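Local atomic coordinates of phospholipase C beta (Meleagris gallopavo, PDB entry 1JAD), a protein that belongs to the phospholipase C beta family and is represented here by its C-terminal region, an elongated bundle of long helices that pairs with a second copy. Residues 24-28 and 29-33; 230-233 and 234-238; 187-190 and 191-194; 213-216 and 217-220. All blocks are in the same frame, centred on the assembly; numbering follows the deposited sequence.

Contact 1: residues 24-28 and 29-33; sequences LQQMK and LFLKL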
loop_
_atom_site.group_PDB
_atom_site.type_symbol
_atom_site.label_atom_id
_atom_site.label_comp_id
_atom_site.label_asym_id
_atom_site.label_seq_id
_atom_site.Cartn_x
_atom_site.Cartn_y
_atom_site.Cartn_z
ATOM N N LEU A 24 -11.107 -5.265 -10.092
ATOM C CA LEU A 24 -11.428 -4.846 -8.731
ATOM C C LEU A 24 -12.737 -4.071 -8.576
ATOM O O LEU A 24 -13.408 -4.184 -7.549
ATOM C CB LEU A 24 -10.275 -4.012 -8.172
ATOM C CG LEU A 24 -8.951 -4.770 -8.099
ATOM C CD1 LEU A 24 -7.838 -3.848 -7.629
ATOM C CD2 LEU A 24 -9.109 -5.948 -7.158
ATOM N N GLN A 25 -13.087 -3.276 -9.586
ATOM C CA GLN A 25 -14.314 -2.474 -9.560
ATOM C C GLN A 25 -15.553 -3.330 -9.774
ATOM O O GLN A 25 -16.663 -2.803 -9.875
ATOM C CB GLN A 25 -14.277 -1.403 -10.653
ATOM C CG GLN A 25 -13.203 -0.359 -10.490
ATOM C CD GLN A 25 -13.082 0.531 -11.710
ATOM O OE1 GLN A 25 -12.272 1.456 -11.737
ATOM N NE2 GLN A 25 -13.887 0.251 -12.729
ATOM N N GLN A 26 -15.368 -4.642 -9.856
ATOM C CA GLN A 26 -16.486 -5.543 -10.076
ATOM C C GLN A 26 -16.710 -6.511 -8.920
ATOM O O GLN A 26 -17.737 -7.178 -8.862
ATOM C CB GLN A 26 -16.273 -6.320 -11.373
ATOM C CG GLN A 26 -15.998 -5.435 -12.575
ATOM C CD GLN A 26 -17.035 -4.337 -12.739
ATOM O OE1 GLN A 26 -18.233 -4.605 -12.845
ATOM N NE2 GLN A 26 -16.577 -3.089 -12.763
HETATM N N MSE A 27 -15.755 -6.592 -8.000
HETATM C CA MSE A 27 -15.892 -7.488 -6.857
HETATM C C MSE A 27 -17.136 -7.114 -6.038
HETATM O O MSE A 27 -17.550 -5.953 -6.023
HETATM C CB MSE A 27 -14.631 -7.428 -5.982
HETATM C CG MSE A 27 -13.350 -7.820 -6.726
HETATM SE SE MSE A 27 -11.841 -7.909 -5.702
HETATM C CE MSE A 27 -12.260 -9.259 -4.574
ATOM N N LYS A 28 -17.732 -8.106 -5.373
ATOM C CA LYS A 28 -18.932 -7.896 -4.555
ATOM C C LYS A 28 -18.829 -6.703 -3.610
ATOM O O LYS A 28 -19.514 -5.696 -3.794
ATOM C CB LYS A 28 -19.254 -9.151 -3.728
ATOM C CG LYS A 28 -19.772 -10.336 -4.531
ATOM C CD LYS A 28 -20.022 -11.584 -3.661
ATOM C CE LYS A 28 -21.091 -11.385 -2.575
ATOM N NZ LYS A 28 -20.691 -10.431 -1.499
ATOM N N LEU A 29 -17.980 -6.828 -2.594
ATOM C CA LEU A 29 -17.797 -5.764 -1.613
ATOM C C LEU A 29 -17.691 -4.361 -2.216
ATOM O O LEU A 29 -18.294 -3.413 -1.699
ATOM C CB LEU A 29 -16.564 -6.043 -0.747
ATOM C CG LEU A 29 -16.617 -7.249 0.192
ATOM C CD1 LEU A 29 -16.780 -8.529 -0.613
ATOM C CD2 LEU A 29 -15.341 -7.298 1.022
ATOM N N PHE A 30 -16.935 -4.214 -3.303
ATOM C CA PHE A 30 -16.796 -2.897 -3.906
ATOM C C PHE A 30 -18.129 -2.418 -4.455
ATOM O O PHE A 30 -18.534 -1.279 -4.209
ATOM C CB PHE A 30 -15.774 -2.891 -5.039
ATOM C CG PHE A 30 -15.492 -1.515 -5.578
ATOM C CD1 PHE A 30 -14.791 -0.589 -4.815
ATOM C CD2 PHE A 30 -15.976 -1.125 -6.825
ATOM C CE1 PHE A 30 -14.576 0.706 -5.283
ATOM C CE2 PHE A 30 -15.768 0.172 -7.306
ATOM C CZ PHE A 30 -15.065 1.089 -6.532
ATOM N N LEU A 31 -18.815 -3.275 -5.202
ATOM C CA LEU A 31 -20.095 -2.865 -5.748
ATOM C C LEU A 31 -21.143 -2.587 -4.672
ATOM O O LEU A 31 -21.984 -1.706 -4.855
ATOM C CB LEU A 31 -20.625 -3.887 -6.763
ATOM C CG LEU A 31 -19.959 -3.862 -8.150
ATOM C CD1 LEU A 31 -20.665 -4.839 -9.094
ATOM C CD2 LEU A 31 -20.030 -2.457 -8.730
ATOM N N LYS A 32 -21.100 -3.301 -3.547
ATOM C CA LYS A 32 -22.096 -3.034 -2.515
ATOM C C LYS A 32 -21.860 -1.631 -1.971
ATOM O O LYS A 32 -22.811 -0.881 -1.740
ATOM C CB LYS A 32 -22.037 -4.045 -1.362
ATOM C CG LYS A 32 -20.865 -3.883 -0.410
ATOM C CD LYS A 32 -21.055 -4.741 0.832
ATOM C CE LYS A 32 -21.265 -6.214 0.478
ATOM N NZ LYS A 32 -21.457 -7.084 1.679
ATOM N N LEU A 33 -20.592 -1.276 -1.774
ATOM C CA LEU A 33 -20.260 0.054 -1.276
ATOM C C LEU A 33 -20.822 1.104 -2.218
ATOM O O LEU A 33 -21.432 2.076 -1.774
ATOM C CB LEU A 33 -18.747 0.244 -1.168
ATOM C CG LEU A 33 -18.309 1.677 -0.843
ATOM C CD1 LEU A 33 -18.847 2.104 0.519
ATOM C CD2 LEU A 33 -16.790 1.756 -0.875
#

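Contact 2: residues 230-233 and 234-238; sequences LTVE and VQEMV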
loop_
_atom_site.group_PDB
_atom_site.type_symbol
_atom_site.label_atom_id
_atom_site.label_comp_id
_atom_site.label_asym_id
_atom_site.label_seq_id
_atom_site.Cartn_x
_atom_site.Cartn_y
_atom_site.Cartn_z
ATOM N N LEU A 230 -27.719 28.729 -9.249
ATOM C CA LEU A 230 -28.489 28.850 -8.012
ATOM C C LEU A 230 -29.331 30.118 -7.888
ATOM O O LEU A 230 -30.518 30.037 -7.585
ATOM C CB LEU A 230 -27.553 28.754 -6.800
ATOM C CG LEU A 230 -28.139 28.939 -5.393
ATOM C CD1 LEU A 230 -29.178 27.862 -5.094
ATOM C CD2 LEU A 230 -27.008 28.883 -4.380
ATOM N N THR A 231 -28.724 31.281 -8.115
ATOM C CA THR A 231 -29.439 32.555 -8.004
ATOM C C THR A 231 -30.728 32.643 -8.824
ATOM O O THR A 231 -31.706 33.231 -8.380
ATOM C CB THR A 231 -28.532 33.736 -8.402
ATOM O OG1 THR A 231 -27.411 33.804 -7.514
ATOM C CG2 THR A 231 -29.303 35.040 -8.334
ATOM N N VAL A 232 -30.722 32.066 -10.021
ATOM C CA VAL A 232 -31.891 32.079 -10.899
ATOM C C VAL A 232 -32.907 30.992 -10.546
ATOM O O VAL A 232 -34.107 31.249 -10.501
ATOM C CB VAL A 232 -31.475 31.911 -12.388
ATOM C CG1 VAL A 232 -32.697 31.723 -13.257
ATOM C CG2 VAL A 232 -30.710 33.135 -12.851
ATOM N N GLU A 233 -32.431 29.779 -10.296
ATOM C CA GLU A 233 -33.325 28.675 -9.953
ATOM C C GLU A 233 -34.184 28.977 -8.722
ATOM O O GLU A 233 -35.187 28.304 -8.476
ATOM C CB GLU A 233 -32.520 27.391 -9.711
ATOM C CG GLU A 233 -31.794 26.849 -10.935
ATOM C CD GLU A 233 -31.003 25.591 -10.623
ATOM O OE1 GLU A 233 -31.615 24.593 -10.194
ATOM O OE2 GLU A 233 -29.766 25.597 -10.803
ATOM N N VAL A 234 -33.788 29.982 -7.948
ATOM C CA VAL A 234 -34.539 30.346 -6.756
ATOM C C VAL A 234 -35.484 31.509 -7.016
ATOM O O VAL A 234 -36.663 31.436 -6.677
ATOM C CB VAL A 234 -33.601 30.700 -5.579
ATOM C CG1 VAL A 234 -32.817 29.473 -5.163
ATOM C CG2 VAL A 234 -32.662 31.822 -5.971
ATOM N N GLN A 235 -34.970 32.575 -7.621
ATOM C CA GLN A 235 -35.793 33.740 -7.921
ATOM C C GLN A 235 -37.017 33.301 -8.716
ATOM O O GLN A 235 -38.103 33.860 -8.551
ATOM C CB GLN A 235 -34.988 34.771 -8.713
ATOM C CG GLN A 235 -33.769 35.291 -7.969
ATOM C CD GLN A 235 -33.005 36.338 -8.753
ATOM O OE1 GLN A 235 -32.600 36.103 -9.887
ATOM N NE2 GLN A 235 -32.798 37.500 -8.144
ATOM N N GLU A 236 -36.835 32.295 -9.571
ATOM C CA GLU A 236 -37.931 31.763 -10.373
ATOM C C GLU A 236 -38.869 30.940 -9.496
ATOM O O GLU A 236 -40.064 31.221 -9.425
ATOM C CB GLU A 236 -37.408 30.885 -11.513
ATOM C CG GLU A 236 -36.594 31.616 -12.571
ATOM C CD GLU A 236 -36.222 30.715 -13.749
ATOM O OE1 GLU A 236 -35.572 29.667 -13.525
ATOM O OE2 GLU A 236 -36.581 31.055 -14.901
HETATM N N MSE A 237 -38.327 29.923 -8.832
HETATM C CA MSE A 237 -39.126 29.067 -7.960
HETATM C C MSE A 237 -39.971 29.916 -7.007
HETATM O O MSE A 237 -41.057 29.506 -6.593
HETATM C CB MSE A 237 -38.209 28.110 -7.181
HETATM C CG MSE A 237 -38.935 27.087 -6.298
HETATM SE SE MSE A 237 -39.180 27.576 -4.558
HETATM C CE MSE A 237 -37.482 27.567 -3.985
ATOM N N VAL A 238 -39.473 31.105 -6.674
ATOM C CA VAL A 238 -40.193 32.020 -5.793
ATOM C C VAL A 238 -41.335 32.667 -6.571
ATOM O O VAL A 238 -42.468 32.706 -6.100
ATOM C CB VAL A 238 -39.274 33.138 -5.246
ATOM C CG1 VAL A 238 -40.086 34.122 -4.416
ATOM C CG2 VAL A 238 -38.166 32.533 -4.398
#

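Contact 3: residues 187-190 and 191-194; sequences TEKT and ARYQ. With SO4 (sulfate ion), chain C.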
loop_
_atom_site.group_PDB
_atom_site.type_symbol
_atom_site.label_atom_id
_atom_site.label_comp_id
_atom_site.label_asym_id
_atom_site.label_seq_id
_atom_site.Cartn_x
_atom_site.Cartn_y
_atom_site.Cartn_z
ATOM N N THR A 187 17.619 -17.124 -7.654
ATOM C CA THR A 187 17.530 -15.976 -6.777
ATOM C C THR A 187 17.585 -14.690 -7.583
ATOM O O THR A 187 16.831 -13.754 -7.316
ATOM C CB THR A 187 18.648 -16.025 -5.718
ATOM O OG1 THR A 187 18.362 -17.087 -4.795
ATOM C CG2 THR A 187 18.736 -14.725 -4.968
ATOM N N GLU A 188 18.459 -14.637 -8.581
ATOM C CA GLU A 188 18.553 -13.442 -9.414
ATOM C C GLU A 188 17.294 -13.306 -10.276
ATOM O O GLU A 188 16.735 -12.218 -10.409
ATOM C CB GLU A 188 19.820 -13.496 -10.279
ATOM C CG GLU A 188 21.110 -13.292 -9.467
ATOM C CD GLU A 188 22.416 -13.460 -10.269
ATOM O OE1 GLU A 188 23.494 -13.273 -9.664
ATOM O OE2 GLU A 188 22.383 -13.785 -11.480
ATOM N N LYS A 189 16.829 -14.403 -10.857
ATOM C CA LYS A 189 15.623 -14.336 -11.673
ATOM C C LYS A 189 14.422 -13.993 -10.768
ATOM O O LYS A 189 13.609 -13.128 -11.103
ATOM C CB LYS A 189 15.407 -15.670 -12.387
ATOM C CG LYS A 189 14.210 -15.706 -13.331
ATOM C CD LYS A 189 14.109 -17.073 -14.015
ATOM C CE LYS A 189 12.953 -17.102 -15.004
ATOM N NZ LYS A 189 12.769 -18.434 -15.646
ATOM N N THR A 190 14.305 -14.657 -9.616
ATOM C CA THR A 190 13.196 -14.345 -8.701
ATOM C C THR A 190 13.235 -12.851 -8.367
ATOM O O THR A 190 12.201 -12.196 -8.270
ATOM C CB THR A 190 13.281 -15.173 -7.406
ATOM O OG1 THR A 190 13.246 -16.572 -7.731
ATOM C CG2 THR A 190 12.112 -14.846 -6.489
ATOM N N ALA A 191 14.427 -12.291 -8.214
ATOM C CA ALA A 191 14.521 -10.868 -7.935
ATOM C C ALA A 191 13.956 -10.053 -9.109
ATOM O O ALA A 191 13.281 -9.027 -8.906
ATOM C CB ALA A 191 15.951 -10.485 -7.683
ATOM N N ARG A 192 14.222 -10.492 -10.339
ATOM C CA ARG A 192 13.699 -9.760 -11.492
ATOM C C ARG A 192 12.180 -9.876 -11.540
ATOM O O ARG A 192 11.490 -8.889 -11.764
ATOM C CB ARG A 192 14.325 -10.269 -12.810
ATOM C CG ARG A 192 13.667 -9.720 -14.088
ATOM C CD ARG A 192 14.563 -9.865 -15.328
ATOM N NE ARG A 192 15.028 -11.238 -15.520
ATOM C CZ ARG A 192 14.312 -12.178 -16.119
ATOM N NH1 ARG A 192 13.110 -11.873 -16.585
ATOM N NH2 ARG A 192 14.778 -13.423 -16.211
ATOM N N TYR A 193 11.650 -11.077 -11.329
ATOM C CA TYR A 193 10.198 -11.246 -11.335
ATOM C C TYR A 193 9.508 -10.472 -10.211
ATOM O O TYR A 193 8.405 -9.948 -10.399
ATOM C CB TYR A 193 9.827 -12.725 -11.235
ATOM C CG TYR A 193 9.810 -13.449 -12.576
ATOM C CD1 TYR A 193 10.926 -13.425 -13.430
ATOM C CD2 TYR A 193 8.676 -14.160 -12.990
ATOM C CE1 TYR A 193 10.914 -14.086 -14.656
ATOM C CE2 TYR A 193 8.654 -14.826 -14.212
ATOM C CZ TYR A 193 9.773 -14.787 -15.037
ATOM O OH TYR A 193 9.759 -15.472 -16.230
ATOM N N GLN A 194 10.146 -10.377 -9.048
ATOM C CA GLN A 194 9.511 -9.659 -7.944
ATOM C C GLN A 194 9.496 -8.158 -8.204
ATOM O O GLN A 194 8.494 -7.480 -7.982
ATOM C CB GLN A 194 10.203 -9.971 -6.609
ATOM C CG GLN A 194 9.669 -9.117 -5.474
ATOM C CD GLN A 194 10.268 -9.438 -4.111
ATOM O OE1 GLN A 194 10.181 -8.626 -3.197
ATOM N NE2 GLN A 194 10.846 -10.618 -3.959
HETATM S S SO4 C . 12.655 -15.474 -18.683
HETATM O O1 SO4 C . 13.942 -15.254 -19.381
HETATM O O2 SO4 C . 11.543 -15.511 -19.659
HETATM O O3 SO4 C . 12.415 -14.364 -17.742
HETATM O O4 SO4 C . 12.706 -16.759 -17.950
HETATM O O HOH W 1 9.940 -18.211 -15.812
#

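Contact 4: residues 213-216 and 217-220; sequences GQLQ and QEAV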
loop_
_atom_site.group_PDB
_atom_site.type_symbol
_atom_site.label_atom_id
_atom_site.label_comp_id
_atom_site.label_asym_id
_atom_site.label_seq_id
_atom_site.Cartn_x
_atom_site.Cartn_y
_atom_site.Cartn_z
ATOM N N GLY A 213 -8.920 10.933 -7.919
ATOM C CA GLY A 213 -8.664 12.297 -8.345
ATOM C C GLY A 213 -9.747 12.807 -9.275
ATOM O O GLY A 213 -10.204 13.950 -9.164
ATOM N N GLN A 214 -10.180 11.956 -10.196
ATOM C CA GLN A 214 -11.200 12.367 -11.137
ATOM C C GLN A 214 -12.571 12.486 -10.482
ATOM O O GLN A 214 -13.335 13.405 -10.797
ATOM C CB GLN A 214 -11.201 11.411 -12.329
ATOM C CG GLN A 214 -9.920 11.550 -13.161
ATOM C CD GLN A 214 -9.736 10.441 -14.183
ATOM O OE1 GLN A 214 -8.764 10.438 -14.948
ATOM N NE2 GLN A 214 -10.664 9.485 -14.197
ATOM N N LEU A 215 -12.882 11.578 -9.562
ATOM C CA LEU A 215 -14.161 11.652 -8.867
ATOM C C LEU A 215 -14.228 12.983 -8.133
ATOM O O LEU A 215 -15.133 13.789 -8.372
ATOM C CB LEU A 215 -14.312 10.505 -7.868
ATOM C CG LEU A 215 -14.754 9.147 -8.424
ATOM C CD1 LEU A 215 -14.753 8.100 -7.314
ATOM C CD2 LEU A 215 -16.153 9.277 -9.023
ATOM N N GLN A 216 -13.253 13.223 -7.257
ATOM C CA GLN A 216 -13.205 14.464 -6.495
ATOM C C GLN A 216 -13.334 15.676 -7.422
ATOM O O GLN A 216 -14.099 16.608 -7.156
ATOM C CB GLN A 216 -11.907 14.513 -5.684
ATOM C CG GLN A 216 -11.767 13.288 -4.799
ATOM C CD GLN A 216 -10.633 13.373 -3.802
ATOM O OE1 GLN A 216 -9.478 13.601 -4.168
ATOM N NE2 GLN A 216 -10.957 13.172 -2.524
ATOM N N GLN A 217 -12.591 15.642 -8.522
ATOM C CA GLN A 217 -12.622 16.696 -9.524
ATOM C C GLN A 217 -14.069 16.926 -9.952
ATOM O O GLN A 217 -14.558 18.057 -9.964
ATOM C CB GLN A 217 -11.779 16.251 -10.719
ATOM C CG GLN A 217 -11.736 17.185 -11.913
ATOM C CD GLN A 217 -10.777 16.667 -12.984
ATOM O OE1 GLN A 217 -10.905 15.526 -13.452
ATOM N NE2 GLN A 217 -9.808 17.499 -13.373
ATOM N N GLU A 218 -14.746 15.838 -10.301
ATOM C CA GLU A 218 -16.142 15.887 -10.720
ATOM C C GLU A 218 -17.069 16.440 -9.627
ATOM O O GLU A 218 -17.964 17.237 -9.896
ATOM C CB GLU A 218 -16.583 14.485 -11.139
ATOM C CG GLU A 218 -16.120 14.106 -12.541
ATOM C CD GLU A 218 -16.161 12.610 -12.811
ATOM O OE1 GLU A 218 -17.147 11.950 -12.412
ATOM O OE2 GLU A 218 -15.203 12.101 -13.445
ATOM N N ALA A 219 -16.839 16.020 -8.388
ATOM C CA ALA A 219 -17.645 16.474 -7.260
ATOM C C ALA A 219 -17.551 17.981 -7.092
ATOM O O ALA A 219 -18.493 18.615 -6.619
ATOM C CB ALA A 219 -17.189 15.792 -5.987
ATOM N N VAL A 220 -16.418 18.557 -7.484
ATOM C CA VAL A 220 -16.231 19.996 -7.364
ATOM C C VAL A 220 -16.813 20.725 -8.563
ATOM O O VAL A 220 -17.308 21.841 -8.432
ATOM C CB VAL A 220 -14.742 20.384 -7.267
ATOM C CG1 VAL A 220 -14.619 21.898 -7.121
ATOM C CG2 VAL A 220 -14.081 19.669 -6.093
#

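Contact 1: residues 24-28 and 29-33
F30 and L31 fold back over the backbone of Q25 and Q26 at a helix start, where a type I beta turn from L24 to M27 leads into helix 28-64. M27, modelled as selenomethionine, occupies the N-cap position; its side chain has no hydroxyl or carboxylate to cap an amide, so its part in the polar network is played by the backbone carbonyl. That carbonyl accepts the amide of L31, with M27 O to L31 N at 3.1 Å and a nearly straight N-H...O angle of 171°. The next bond, K32 N to K28 O at 2.9 Å, follows the same helical pattern, and L29 O takes the L33 amide, so three successive carbonyls are engaged. The closure of the preceding turn is looser: M27 N reaches L24 O at 3.4 Å, a weak bond. Apolar groups pack round these carbonyls. With its CG anti to the backbone N (chi1 -173°), F30 swings its ring back against the backbone of Q25, Q25 CA lying 3.5 Å from F30 CD2. Q25 CB meets F30 CE2 at 4.0 Å, and the amide continues beyond, its plane 21° from that of the ring. On helix 75-155, F30 packs on I113, L24 on A117, and M27 on L116 and K120. In the first turn of the helix, K28 and K32 carry like charges, NZ to NZ 4.7 Å, a spacing likely to be mildly unfavourable. L31 spreads its two methyls over successive carbonyls, CD2 lying 3.6 Å from Q25 O and CD1 3.8 Å from Q26 O.

Contact 2: residues 230-233 and 234-238
Side chains of V234, Q235 and E236 pack back on L230, T231 and V232 in a local, one-turn contact near the C-terminal end of the long helix 161-245. The backbone bonding is uneven here. E236 N meets V232 O at 3.1 Å with an N-H...O angle of 162°, whereas the amides of V234 and Q235 make only weak bonds to L230 O and T231 O. Carbon atoms crowd the latter carbonyl: V234 CG2 and Q235 CG each lie 2.9 Å from T231 O, a tight fit. The valine methyl arrives there because chi1 of -65° sets CG2 between the backbone N and the carbonyl carbon, while CG1 faces the leucine, L230 CD1 to V234 CG1 being 4.0 Å. Q235 extends beside T231, pointing the same way, and its OE1 rests 3.8 Å from T231 CG2. One residue further, E236 slants across V232 and lays OE1 3.5 Å from V232 CG1. The carboxylate of E233 turns back to T229, whose OG1 it meets in a hydrogen bond. V234 and V238 face I88 and L87 of helix 75-155, the selenomethionine M237 also reaches R52 and L56 of helix 28-64, and T231 packs on I176 of the second subunit. With L230, V234 and V238 buried and E233 and E236 exposed, this is the amphipathic pattern of a helix in a helical bundle.

Contact 3: residues 187-190 and 191-194
From T187 to Q194 the backbone is regular alpha helix, the amides of A191, R192, Y193 and Q194 bonding to the carbonyls of T187, E188, K189 and T190, with Y193 N to K189 O short at 2.8 Å and straight at 167°. K189 is fully extended, CG anti to the backbone N (chi1 -177°), and runs beside the Y193 ring, pointing the same way; its CE comes 3.7 Å from Y193 CE1. R192 crosses the lysine at an angle, its NH2 3.7 Å from K189 CG. The three side chains converge on a sulfate ion, probably from the crystallisation liquor. R192 grips one oxygen with two nitrogens, NH1 at 2.8 Å and NH2 at 3.0 Å from sulfate O3, which sits in the guanidinium plane at its edge. The cluster belongs to the long helix 161-245 of the bundle, on a side where the N-terminal segment runs past: L13 and P16 pack on Y193, and T11 O accepts a hydrogen bond from K189 NZ. T190 bonds through OG1 to S132 of helix 75-155, while Q194 packs on E212 of the second subunit. K189 NZ makes a weak bond to sulfate O4. A bridging water completes the group, accepting from K189 NZ at 2.8 Å and lying 2.8 Å from Y193 OH.

Contact 4: residues 213-216 and 217-220
Four backbone hydrogen bonds tie Q217, E218, A219 and V220 to G213, Q214, L215 and Q216, each one helical turn back. A219 N to L215 O is 2.8 Å, and E218 N to Q214 O is 2.9 Å. The last link, V220 N to Q216 O at 3.0 Å, is more bent (139°), and the same amide makes a weak bond to Q217 O, so its proton is shared between two carbonyls as the helix proceeds. Side-chain carbons then pack close to these acceptors. Q217 sets its CB 3.2 Å from both G213 O and Q214 O, and its extended chain, with CG anti to the backbone N (chi1 177°), lies across Q214; the two amide planes differ by only 11°, but the approach is a loose one, OE1 of Q217 being 4.1 Å from CG of Q214. E218 runs extended past the Q214 carbonyl, its OE2 3.5 Å from Q214 O; both are acceptors, so the pair probably contributes no attraction. One residue beyond A219, V220 sets CG2 3.2 Å from Q216 O. This turn belongs to helix 161-245, which runs antiparallel to helix 75-155: L215 packs on Q109, Q216 on A106, and A219 on K102 and E103 of that helix. The second subunit lies against Q216 and V220, through its Q194 and T187 respectively, so this part of the helix is wedged between a partner within the chain and one from the other copy.

Overall arrangement
Contacts 2, 3 and 4 are strung along one helix, 161-245, in the chain order 3, 4, 2, whereas contact 1 lies where helix 28-64 begins. Contacts 2 and 3 sit on opposite sides of the chain's centre, their centres 65 Å apart, and contact 4 falls between, 39 Å from contact 3 and 26 Å from contact 2 between centres. Contact 1 comes nearest to contact 4, with about 7 Å between nearest atoms but no touch. All four lean on helix 75-155. Contact 3 of one subunit lies against contact 4 of the other, so the dimer brings them together although their nearest atoms are about 25 Å apart within one chain. Only contact 3 holds the sulfate.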